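Long-range contacts in Uly1 (Catenovulum maritimum, PDB 7DRQ), which is a calcium-binding ulvan lyase of polysaccharide lyase family 24, which cleaves the algal polysaccharide ulvan, probably by beta-elimination: residues E5-V10 against Y473-N478; I53-N58 against I448-D453; K57-M62 against R78-T83. All blocks are in the same frame, centred on the assembly; numbering follows the deposited sequence.

Contact 1. Residues E5-V10 against Y473-N478; sequences EHEIKV and YLQIIN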
loop_
_atom_site.group_PDB
_atom_site.type_symbol
_atom_site.label_atom_id
_atom_site.label_comp_id
_atom_site.label_asym_id
_atom_site.label_seq_id
_atom_site.Cartn_x
_atom_site.Cartn_y
_atom_site.Cartn_z
ATOM N N GLU A 5 -19.646 -9.569 12.181
ATOM C CA GLU A 5 -20.464 -8.694 13.017
ATOM C C GLU A 5 -21.279 -7.679 12.228
ATOM O O GLU A 5 -22.409 -7.371 12.617
ATOM C CB GLU A 5 -19.593 -7.939 14.021
ATOM C CG GLU A 5 -18.894 -8.846 15.015
ATOM C CD GLU A 5 -18.262 -8.080 16.150
ATOM O OE1 GLU A 5 -17.879 -6.907 15.942
ATOM O OE2 GLU A 5 -18.146 -8.655 17.252
ATOM N N HIS A 6 -20.727 -7.128 11.147
ATOM C CA HIS A 6 -21.395 -6.074 10.397
ATOM C C HIS A 6 -21.068 -6.204 8.918
ATOM O O HIS A 6 -19.956 -6.593 8.552
ATOM C CB HIS A 6 -20.989 -4.685 10.901
ATOM C CG HIS A 6 -21.327 -4.446 12.340
ATOM N ND1 HIS A 6 -20.396 -4.535 13.353
ATOM C CD2 HIS A 6 -22.502 -4.135 12.938
ATOM C CE1 HIS A 6 -20.982 -4.286 14.512
ATOM N NE2 HIS A 6 -22.261 -4.045 14.289
ATOM N N GLU A 7 -22.039 -5.866 8.073
ATOM C CA GLU A 7 -21.841 -5.823 6.627
ATOM C C GLU A 7 -22.537 -4.572 6.110
ATOM O O GLU A 7 -23.748 -4.424 6.287
ATOM C CB GLU A 7 -22.391 -7.083 5.963
ATOM C CG GLU A 7 -22.183 -7.116 4.474
ATOM C CD GLU A 7 -22.127 -8.526 3.943
ATOM O OE1 GLU A 7 -21.489 -8.719 2.896
ATOM O OE2 GLU A 7 -22.731 -9.437 4.572
ATOM N N ILE A 8 -21.771 -3.671 5.493
ATOM C CA ILE A 8 -22.200 -2.306 5.209
ATOM C C ILE A 8 -21.907 -1.996 3.751
ATOM O O ILE A 8 -20.765 -2.119 3.307
ATOM C CB ILE A 8 -21.474 -1.292 6.117
ATOM C CG1 ILE A 8 -21.694 -1.632 7.588
ATOM C CG2 ILE A 8 -21.919 0.133 5.815
ATOM C CD1 ILE A 8 -20.406 -1.962 8.310
ATOM N N LYS A 9 -22.913 -1.549 3.012
ATOM C CA LYS A 9 -22.641 -1.123 1.647
ATOM C C LYS A 9 -21.984 0.250 1.680
ATOM O O LYS A 9 -22.416 1.146 2.411
ATOM C CB LYS A 9 -23.917 -1.097 0.802
ATOM C CG LYS A 9 -23.681 -0.608 -0.615
ATOM C CD LYS A 9 -24.836 -1.002 -1.538
ATOM C CE LYS A 9 -25.941 0.034 -1.542
ATOM N NZ LYS A 9 -27.045 -0.352 -2.494
ATOM N N VAL A 10 -20.902 0.402 0.931
ATOM C CA VAL A 10 -20.238 1.694 0.876
ATOM C C VAL A 10 -20.755 2.522 -0.285
ATOM O O VAL A 10 -21.146 3.679 -0.106
ATOM C CB VAL A 10 -18.716 1.497 0.800
ATOM C CG1 VAL A 10 -18.006 2.862 0.701
ATOM C CG2 VAL A 10 -18.241 0.723 2.021
ATOM N N TYR A 473 -18.320 -2.997 -0.381
ATOM C CA TYR A 473 -18.853 -3.282 0.935
ATOM C C TYR A 473 -17.733 -3.195 1.955
ATOM O O TYR A 473 -16.558 -3.380 1.633
ATOM C CB TYR A 473 -19.462 -4.685 1.011
ATOM C CG TYR A 473 -20.840 -4.743 0.416
ATOM C CD1 TYR A 473 -21.018 -4.943 -0.939
ATOM C CD2 TYR A 473 -21.961 -4.568 1.213
ATOM C CE1 TYR A 473 -22.289 -4.981 -1.493
ATOM C CE2 TYR A 473 -23.230 -4.604 0.672
ATOM C CZ TYR A 473 -23.385 -4.808 -0.677
ATOM O OH TYR A 473 -24.657 -4.846 -1.219
ATOM N N LEU A 474 -18.129 -2.948 3.197
ATOM C CA LEU A 474 -17.264 -3.108 4.353
ATOM C C LEU A 474 -17.799 -4.238 5.217
ATOM O O LEU A 474 -18.980 -4.231 5.591
ATOM C CB LEU A 474 -17.207 -1.823 5.181
ATOM C CG LEU A 474 -16.611 -1.975 6.590
ATOM C CD1 LEU A 474 -15.131 -2.371 6.521
ATOM C CD2 LEU A 474 -16.784 -0.678 7.408
ATOM N N GLN A 475 -16.938 -5.197 5.551
ATOM C CA GLN A 475 -17.278 -6.214 6.538
ATOM C C GLN A 475 -16.428 -6.028 7.787
ATOM O O GLN A 475 -15.236 -5.711 7.699
ATOM C CB GLN A 475 -17.092 -7.630 5.989
ATOM C CG GLN A 475 -18.132 -8.015 4.937
ATOM C CD GLN A 475 -18.092 -9.486 4.587
ATOM O OE1 GLN A 475 -17.214 -10.226 5.041
ATOM N NE2 GLN A 475 -19.045 -9.921 3.763
ATOM N N ILE A 476 -17.053 -6.192 8.949
ATOM C CA ILE A 476 -16.356 -6.109 10.231
ATOM C C ILE A 476 -16.466 -7.485 10.872
ATOM O O ILE A 476 -17.569 -7.953 11.190
ATOM C CB ILE A 476 -16.916 -5.005 11.133
ATOM C CG1 ILE A 476 -16.884 -3.662 10.394
ATOM C CG2 ILE A 476 -16.095 -4.889 12.416
ATOM C CD1 ILE A 476 -17.571 -2.528 11.154
ATOM N N ILE A 477 -15.323 -8.146 11.024
ATOM C CA ILE A 477 -15.256 -9.535 11.446
ATOM C C ILE A 477 -14.446 -9.579 12.733
ATOM O O ILE A 477 -13.305 -9.101 12.776
ATOM C CB ILE A 477 -14.642 -10.431 10.358
ATOM C CG1 ILE A 477 -15.565 -10.514 9.127
ATOM C CG2 ILE A 477 -14.375 -11.819 10.904
ATOM C CD1 ILE A 477 -14.857 -11.049 7.859
ATOM N N ASN A 478 -15.048 -10.119 13.787
ATOM C CA ASN A 478 -14.392 -10.216 15.081
ATOM C C ASN A 478 -13.430 -11.395 15.071
ATOM O O ASN A 478 -13.843 -12.538 14.849
ATOM C CB ASN A 478 -15.440 -10.382 16.185
ATOM C CG ASN A 478 -14.887 -10.094 17.554
ATOM O OD1 ASN A 478 -13.790 -10.531 17.895
ATOM N ND2 ASN A 478 -15.641 -9.347 18.356
#

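Contact 2. Residues I53-N58 against I448-D453; sequences IKVYKN and IVHIHD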
loop_
_atom_site.group_PDB
_atom_site.type_symbol
_atom_site.label_atom_id
_atom_site.label_comp_id
_atom_site.label_asym_id
_atom_site.label_seq_id
_atom_site.Cartn_x
_atom_site.Cartn_y
_atom_site.Cartn_z
ATOM N N ILE A 53 -8.127 2.184 3.805
ATOM C CA ILE A 53 -9.062 2.040 4.914
ATOM C C ILE A 53 -8.319 2.168 6.237
ATOM O O ILE A 53 -7.265 1.554 6.429
ATOM C CB ILE A 53 -9.839 0.708 4.829
ATOM C CG1 ILE A 53 -10.611 0.458 6.122
ATOM C CG2 ILE A 53 -8.928 -0.467 4.488
ATOM C CD1 ILE A 53 -11.738 -0.544 5.946
ATOM N N LYS A 54 -8.868 2.971 7.151
ATOM C CA LYS A 54 -8.312 3.119 8.490
ATOM C C LYS A 54 -9.452 3.156 9.494
ATOM O O LYS A 54 -10.579 3.540 9.162
ATOM C CB LYS A 54 -7.478 4.400 8.647
ATOM C CG LYS A 54 -6.202 4.429 7.826
ATOM C CD LYS A 54 -5.251 3.337 8.283
ATOM C CE LYS A 54 -4.238 3.038 7.183
ATOM N NZ LYS A 54 -3.422 4.277 6.862
ATOM N N VAL A 55 -9.146 2.763 10.725
ATOM C CA VAL A 55 -10.098 2.815 11.830
ATOM C C VAL A 55 -9.513 3.684 12.931
ATOM O O VAL A 55 -8.364 3.486 13.344
ATOM C CB VAL A 55 -10.446 1.411 12.355
ATOM C CG1 VAL A 55 -11.511 1.507 13.453
ATOM C CG2 VAL A 55 -10.978 0.555 11.218
ATOM N N TYR A 56 -10.301 4.657 13.388
ATOM C CA TYR A 56 -9.924 5.554 14.476
ATOM C C TYR A 56 -11.120 5.679 15.406
ATOM O O TYR A 56 -12.172 6.177 14.991
ATOM C CB TYR A 56 -9.514 6.937 13.954
ATOM C CG TYR A 56 -9.429 7.964 15.060
ATOM C CD1 TYR A 56 -8.399 7.922 15.991
ATOM C CD2 TYR A 56 -10.390 8.963 15.190
ATOM C CE1 TYR A 56 -8.326 8.850 17.020
ATOM C CE2 TYR A 56 -10.321 9.889 16.204
ATOM C CZ TYR A 56 -9.289 9.829 17.119
ATOM O OH TYR A 56 -9.228 10.750 18.136
ATOM N N LYS A 57 -10.959 5.226 16.653
ATOM C CA LYS A 57 -12.069 5.154 17.598
ATOM C C LYS A 57 -13.257 4.449 16.945
ATOM O O LYS A 57 -13.128 3.303 16.496
ATOM C CB LYS A 57 -12.443 6.557 18.094
ATOM C CG LYS A 57 -11.316 7.234 18.869
ATOM C CD LYS A 57 -11.758 8.550 19.486
ATOM C CE LYS A 57 -10.766 9.017 20.547
ATOM N NZ LYS A 57 -10.287 7.882 21.391
ATOM N N ASN A 58 -14.399 5.128 16.848
ATOM C CA ASN A 58 -15.608 4.535 16.285
ATOM C C ASN A 58 -15.839 4.901 14.820
ATOM O O ASN A 58 -16.976 4.824 14.338
ATOM C CB ASN A 58 -16.829 4.932 17.122
ATOM C CG ASN A 58 -16.969 6.435 17.278
ATOM O OD1 ASN A 58 -16.207 7.066 18.007
ATOM N ND2 ASN A 58 -17.951 7.019 16.590
ATOM N N ILE A 448 -9.361 -5.506 0.400
ATOM C CA ILE A 448 -8.191 -5.101 1.172
ATOM C C ILE A 448 -8.515 -5.196 2.655
ATOM O O ILE A 448 -9.640 -4.936 3.098
ATOM C CB ILE A 448 -7.668 -3.690 0.817
ATOM C CG1 ILE A 448 -8.709 -2.623 1.097
ATOM C CG2 ILE A 448 -7.163 -3.637 -0.634
ATOM C CD1 ILE A 448 -8.193 -1.199 0.790
ATOM N N VAL A 449 -7.493 -5.566 3.425
ATOM C CA VAL A 449 -7.620 -5.935 4.830
ATOM C C VAL A 449 -7.029 -4.833 5.698
ATOM O O VAL A 449 -5.946 -4.313 5.398
ATOM C CB VAL A 449 -6.888 -7.266 5.081
ATOM C CG1 VAL A 449 -6.736 -7.527 6.576
ATOM C CG2 VAL A 449 -7.600 -8.407 4.369
ATOM N N HIS A 450 -7.727 -4.493 6.785
ATOM C CA HIS A 450 -7.181 -3.662 7.854
ATOM C C HIS A 450 -7.518 -4.319 9.184
ATOM O O HIS A 450 -8.692 -4.540 9.481
ATOM C CB HIS A 450 -7.750 -2.241 7.796
ATOM C CG HIS A 450 -7.212 -1.331 8.858
ATOM N ND1 HIS A 450 -5.944 -0.796 8.798
ATOM C CD2 HIS A 450 -7.769 -0.856 9.996
ATOM C CE1 HIS A 450 -5.736 -0.039 9.861
ATOM N NE2 HIS A 450 -6.829 -0.051 10.601
ATOM N N ILE A 451 -6.494 -4.648 9.975
ATOM C CA ILE A 451 -6.680 -5.233 11.300
ATOM C C ILE A 451 -6.604 -4.111 12.325
ATOM O O ILE A 451 -5.653 -3.319 12.314
ATOM C CB ILE A 451 -5.616 -6.309 11.588
ATOM C CG1 ILE A 451 -5.573 -7.354 10.462
ATOM C CG2 ILE A 451 -5.866 -6.952 12.955
ATOM C CD1 ILE A 451 -6.891 -8.052 10.229
ATOM N N HIS A 452 -7.592 -4.033 13.214
ATOM C CA HIS A 452 -7.591 -2.971 14.215
ATOM C C HIS A 452 -8.336 -3.451 15.450
ATOM O O HIS A 452 -9.502 -3.840 15.354
ATOM C CB HIS A 452 -8.228 -1.699 13.648
ATOM C CG HIS A 452 -8.405 -0.606 14.653
ATOM N ND1 HIS A 452 -7.418 0.313 14.927
ATOM C CD2 HIS A 452 -9.452 -0.284 15.448
ATOM C CE1 HIS A 452 -7.849 1.158 15.844
ATOM N NE2 HIS A 452 -9.078 0.816 16.181
ATOM N N ASP A 453 -7.659 -3.435 16.600
ATOM C CA ASP A 453 -8.272 -3.760 17.889
ATOM C C ASP A 453 -8.967 -5.119 17.858
ATOM O O ASP A 453 -10.126 -5.260 18.247
ATOM C CB ASP A 453 -9.245 -2.661 18.310
ATOM C CG ASP A 453 -9.430 -2.588 19.817
ATOM O OD1 ASP A 453 -8.738 -3.342 20.537
ATOM O OD2 ASP A 453 -10.265 -1.775 20.278
HETATM O O HOH W 1 -6.496 2.190 11.942
HETATM O O HOH W 2 -11.193 1.838 17.626
#

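Contact 3. Residues K57-M62 against R78-T83; sequences KNYVFM and RYNTLT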
loop_
_atom_site.group_PDB
_atom_site.type_symbol
_atom_site.label_atom_id
_atom_site.label_comp_id
_atom_site.label_asym_id
_atom_site.label_seq_id
_atom_site.Cartn_x
_atom_site.Cartn_y
_atom_site.Cartn_z
ATOM N N LYS A 57 -10.959 5.226 16.653
ATOM C CA LYS A 57 -12.069 5.154 17.598
ATOM C C LYS A 57 -13.257 4.449 16.945
ATOM O O LYS A 57 -13.128 3.303 16.496
ATOM C CB LYS A 57 -12.443 6.557 18.094
ATOM C CG LYS A 57 -11.316 7.234 18.869
ATOM C CD LYS A 57 -11.758 8.550 19.486
ATOM C CE LYS A 57 -10.766 9.017 20.547
ATOM N NZ LYS A 57 -10.287 7.882 21.391
ATOM N N ASN A 58 -14.399 5.128 16.848
ATOM C CA ASN A 58 -15.608 4.535 16.285
ATOM C C ASN A 58 -15.839 4.901 14.820
ATOM O O ASN A 58 -16.976 4.824 14.338
ATOM C CB ASN A 58 -16.829 4.932 17.122
ATOM C CG ASN A 58 -16.969 6.435 17.278
ATOM O OD1 ASN A 58 -16.207 7.066 18.007
ATOM N ND2 ASN A 58 -17.951 7.019 16.590
ATOM N N TYR A 59 -14.792 5.231 14.082
ATOM C CA TYR A 59 -14.944 5.681 12.705
ATOM C C TYR A 59 -14.102 4.817 11.785
ATOM O O TYR A 59 -12.926 4.567 12.070
ATOM C CB TYR A 59 -14.533 7.145 12.560
ATOM C CG TYR A 59 -15.277 8.088 13.466
ATOM C CD1 TYR A 59 -16.578 8.482 13.180
ATOM C CD2 TYR A 59 -14.665 8.604 14.606
ATOM C CE1 TYR A 59 -17.257 9.372 14.023
ATOM C CE2 TYR A 59 -15.324 9.480 15.443
ATOM C CZ TYR A 59 -16.614 9.861 15.151
ATOM O OH TYR A 59 -17.258 10.739 15.996
ATOM N N VAL A 60 -14.697 4.370 10.683
ATOM C CA VAL A 60 -13.962 3.685 9.624
ATOM C C VAL A 60 -13.865 4.639 8.446
ATOM O O VAL A 60 -14.892 5.022 7.869
ATOM C CB VAL A 60 -14.652 2.377 9.202
ATOM C CG1 VAL A 60 -13.762 1.622 8.216
ATOM C CG2 VAL A 60 -14.940 1.522 10.421
ATOM N N PHE A 61 -12.641 5.014 8.078
ATOM C CA PHE A 61 -12.401 5.905 6.953
ATOM C C PHE A 61 -12.004 5.081 5.735
ATOM O O PHE A 61 -11.107 4.237 5.822
ATOM C CB PHE A 61 -11.302 6.912 7.296
ATOM C CG PHE A 61 -11.701 7.895 8.366
ATOM C CD1 PHE A 61 -11.554 7.576 9.707
ATOM C CD2 PHE A 61 -12.225 9.135 8.027
ATOM C CE1 PHE A 61 -11.917 8.473 10.689
ATOM C CE2 PHE A 61 -12.585 10.042 9.009
ATOM C CZ PHE A 61 -12.435 9.709 10.341
HETATM N N MSE A 62 -12.694 5.304 4.614
HETATM C CA MSE A 62 -12.430 4.556 3.385
HETATM C C MSE A 62 -12.372 5.483 2.182
HETATM O O MSE A 62 -13.237 6.340 2.012
HETATM C CB MSE A 62 -13.503 3.489 3.173
HETATM C CG MSE A 62 -13.515 2.440 4.258
HETATM SE SE MSE A 62 -15.136 1.331 4.080
HETATM C CE MSE A 62 -16.408 2.411 5.072
ATOM N N ARG A 78 -16.799 8.055 5.649
ATOM C CA ARG A 78 -16.600 7.748 7.057
ATOM C C ARG A 78 -17.826 7.009 7.560
ATOM O O ARG A 78 -18.934 7.548 7.506
ATOM C CB ARG A 78 -16.363 9.018 7.877
ATOM C CG ARG A 78 -16.028 8.728 9.340
ATOM C CD ARG A 78 -15.953 10.017 10.159
ATOM N NE ARG A 78 -17.280 10.617 10.311
ATOM C CZ ARG A 78 -17.525 11.749 10.965
ATOM N NH1 ARG A 78 -16.529 12.420 11.555
ATOM N NH2 ARG A 78 -18.770 12.217 11.034
ATOM N N TYR A 79 -17.626 5.781 8.027
ATOM C CA TYR A 79 -18.676 4.968 8.632
ATOM C C TYR A 79 -18.546 5.031 10.150
ATOM O O TYR A 79 -17.455 4.837 10.697
ATOM C CB TYR A 79 -18.580 3.518 8.140
ATOM C CG TYR A 79 -19.431 2.556 8.929
ATOM C CD1 TYR A 79 -20.800 2.478 8.712
ATOM C CD2 TYR A 79 -18.874 1.735 9.901
ATOM C CE1 TYR A 79 -21.595 1.607 9.440
ATOM C CE2 TYR A 79 -19.673 0.847 10.639
ATOM C CZ TYR A 79 -21.029 0.795 10.399
ATOM O OH TYR A 79 -21.819 -0.078 11.134
ATOM N N ASN A 80 -19.662 5.295 10.831
ATOM C CA ASN A 80 -19.682 5.389 12.285
ATOM C C ASN A 80 -20.165 4.046 12.820
ATOM O O ASN A 80 -21.321 3.669 12.608
ATOM C CB ASN A 80 -20.581 6.540 12.748
ATOM C CG ASN A 80 -20.490 6.794 14.249
ATOM O OD1 ASN A 80 -20.256 5.877 15.039
ATOM N ND2 ASN A 80 -20.694 8.043 14.648
ATOM N N THR A 81 -19.270 3.319 13.493
ATOM C CA THR A 81 -19.614 1.996 14.003
ATOM C C THR A 81 -20.655 2.056 15.114
ATOM O O THR A 81 -21.277 1.032 15.415
ATOM C CB THR A 81 -18.369 1.285 14.533
ATOM O OG1 THR A 81 -17.832 2.013 15.652
ATOM C CG2 THR A 81 -17.299 1.173 13.437
ATOM N N LEU A 82 -20.831 3.219 15.745
ATOM C CA LEU A 82 -21.804 3.346 16.829
ATOM C C LEU A 82 -23.212 3.618 16.322
ATOM O O LEU A 82 -24.187 3.183 16.945
ATOM C CB LEU A 82 -21.390 4.465 17.780
ATOM C CG LEU A 82 -20.038 4.302 18.468
ATOM C CD1 LEU A 82 -19.699 5.560 19.258
ATOM C CD2 LEU A 82 -20.007 3.055 19.343
ATOM N N THR A 83 -23.347 4.340 15.214
ATOM C CA THR A 83 -24.657 4.675 14.679
ATOM C C THR A 83 -25.036 3.857 13.455
ATOM O O THR A 83 -26.217 3.822 13.098
ATOM C CB THR A 83 -24.714 6.162 14.321
ATOM O OG1 THR A 83 -23.775 6.421 13.264
ATOM C CG2 THR A 83 -24.348 7.014 15.532
HETATM O O HOH W 3 -20.372 9.204 17.204
#

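Contact 1. Residues E5-V10 against Y473-N478
Ile8 and Leu474 face each other where strand 3-15 pairs antiparallel with strand 469-478. The N-terminal strand thereby becomes the outermost strand of the last four-stranded sheet of a beta-propeller, the velcro-like closure known from such folds. The tight side carries Ile8, Leu474 and Ile476. Ile8 CD1 lies 3.9 Å from Leu474 CD2 and 4.1 Å from Ile476 CD1. Tyr79 of the next sheet touches all three side chains. Ile8 and Leu474 also exchange two backbone hydrogen bonds. At Ile476 the pairing is irregular. Its O accepts from both Glu5 N (2.8 Å) and His6 N (3.3 Å), a classic beta bulge. The other face, with Glu7, Lys9, Tyr473 and Gln475, is more polar and is exposed at Lys9. Lys9 CG stands over one face of the Tyr473 ring, while its NZ leads away to a salt bridge with Asp12. Gln475 NE2 donates to Glu7 OE1 from above the carboxylate plane (2.9 Å). Past the bulge, Glu5 has two partners. OE1 forms a salt bridge with Lys455. The extended chain, with CG anti to the carbonyl carbon (chi1 -64°), brings Glu5 OE2 to Asn478, whose ND2 donates to it from above the carboxylate plane in an almost straight bond of 2.8 Å.

Contact 2. Residues I53-N58 against I448-D453
His450 and His452 of strand 444-452 lay their rings against strand 53-56. The two strands belong to different four-stranded sheets, neighbouring blades of a beta-propeller. The axes of the two short segments run nearly parallel, at 17°. They come no closer than 7.4 Å, so side chains and water fill the gap between the backbones. The apolar part is at Ile53. Its CG2 branch meets Ile448 CD1 at 3.8 Å, and the two side chains run past one another, pointing opposite ways. The second kind of contact is CH-pi. Lys54 CA sits over one face of the His450 ring, 4.2 Å from the centroid. Val55 CB sits over the His452 ring, 3.8 Å from its centroid and 20° off the normal. In both histidines CG is anti to the backbone N, which carries the ring across to strand 53-56. The polar end of Lys54 turns elsewhere, to Asp51 and Val113. The third kind is water bridging. One water accepts from Val55 N at 3.0 Å and is hydrogen-bonded to His450 NE2 at 2.6 Å. A second lies in the plane of the His452 ring, 2.8 Å from His452 NE2, and donates to Lys57 O at 2.7 Å.

Contact 3. Residues K57-M62 against R78-T83
A beta hairpin of one propeller blade, strands 59-65 and 73-80, brings Val60 opposite Tyr79 as an antiparallel hydrogen-bonded pair. Two backbone bonds join them, Val60 N to Tyr79 O and Tyr79 N to Val60 O. Val60 CG2 also meets the edge of the Tyr79 ring. These two side chains, with selenomethionine Met62, face Leu474 of the adjoining sheet. On the other face Arg78 packs against two aromatic rings. Its CG stands over the Phe61 ring, 4.0 Å from the centroid. Its CD touches Tyr59 CD1 at 3.4 Å, and the guanidinium plane is turned 26° from the Tyr59 ring, with Tyr59 CE1 over one of its faces. A bend at chi3 (69°) turns the guanidinium of Arg78 alongside the Tyr59 ring, and its far end is held by Asp162 and the carbonyls of Ala158 and Val160. At the end of the strands, Thr81 N donates to Asn58 O at 2.9 Å. Asn80 OD1 closes an Asx turn by accepting from Leu82 N at 2.8 Å. Asn58 ND2 donates to the same oxygen at 3.0 Å, from the opposite face of the carbonyl plane. Leu82 CD1 packs on Asn58 CG at 3.5 Å. A water accepts from Asn80 ND2 at 2.8 Å.

Overall arrangement
The chain enters through residues 5-10 and returns to them only at residues 473-478, so contact 1 closes a loop of 462 residues round almost the whole propeller. Contacts 2 and 3 are both nested inside it. They start from overlapping segments, sharing Lys57 and Asn58. Contact 3 closes a short hairpin loop of 15 residues at 78-83. Contact 2 spans 389 residues to 448-453. Contacts 1 and 2 both involve the sheet that joins the chain ends. Contacts 2 and 3 meet in the sheet of strands 53-56 to 86-91. Leu474 ties the three together: it packs against Ile53, Val60 and Met62.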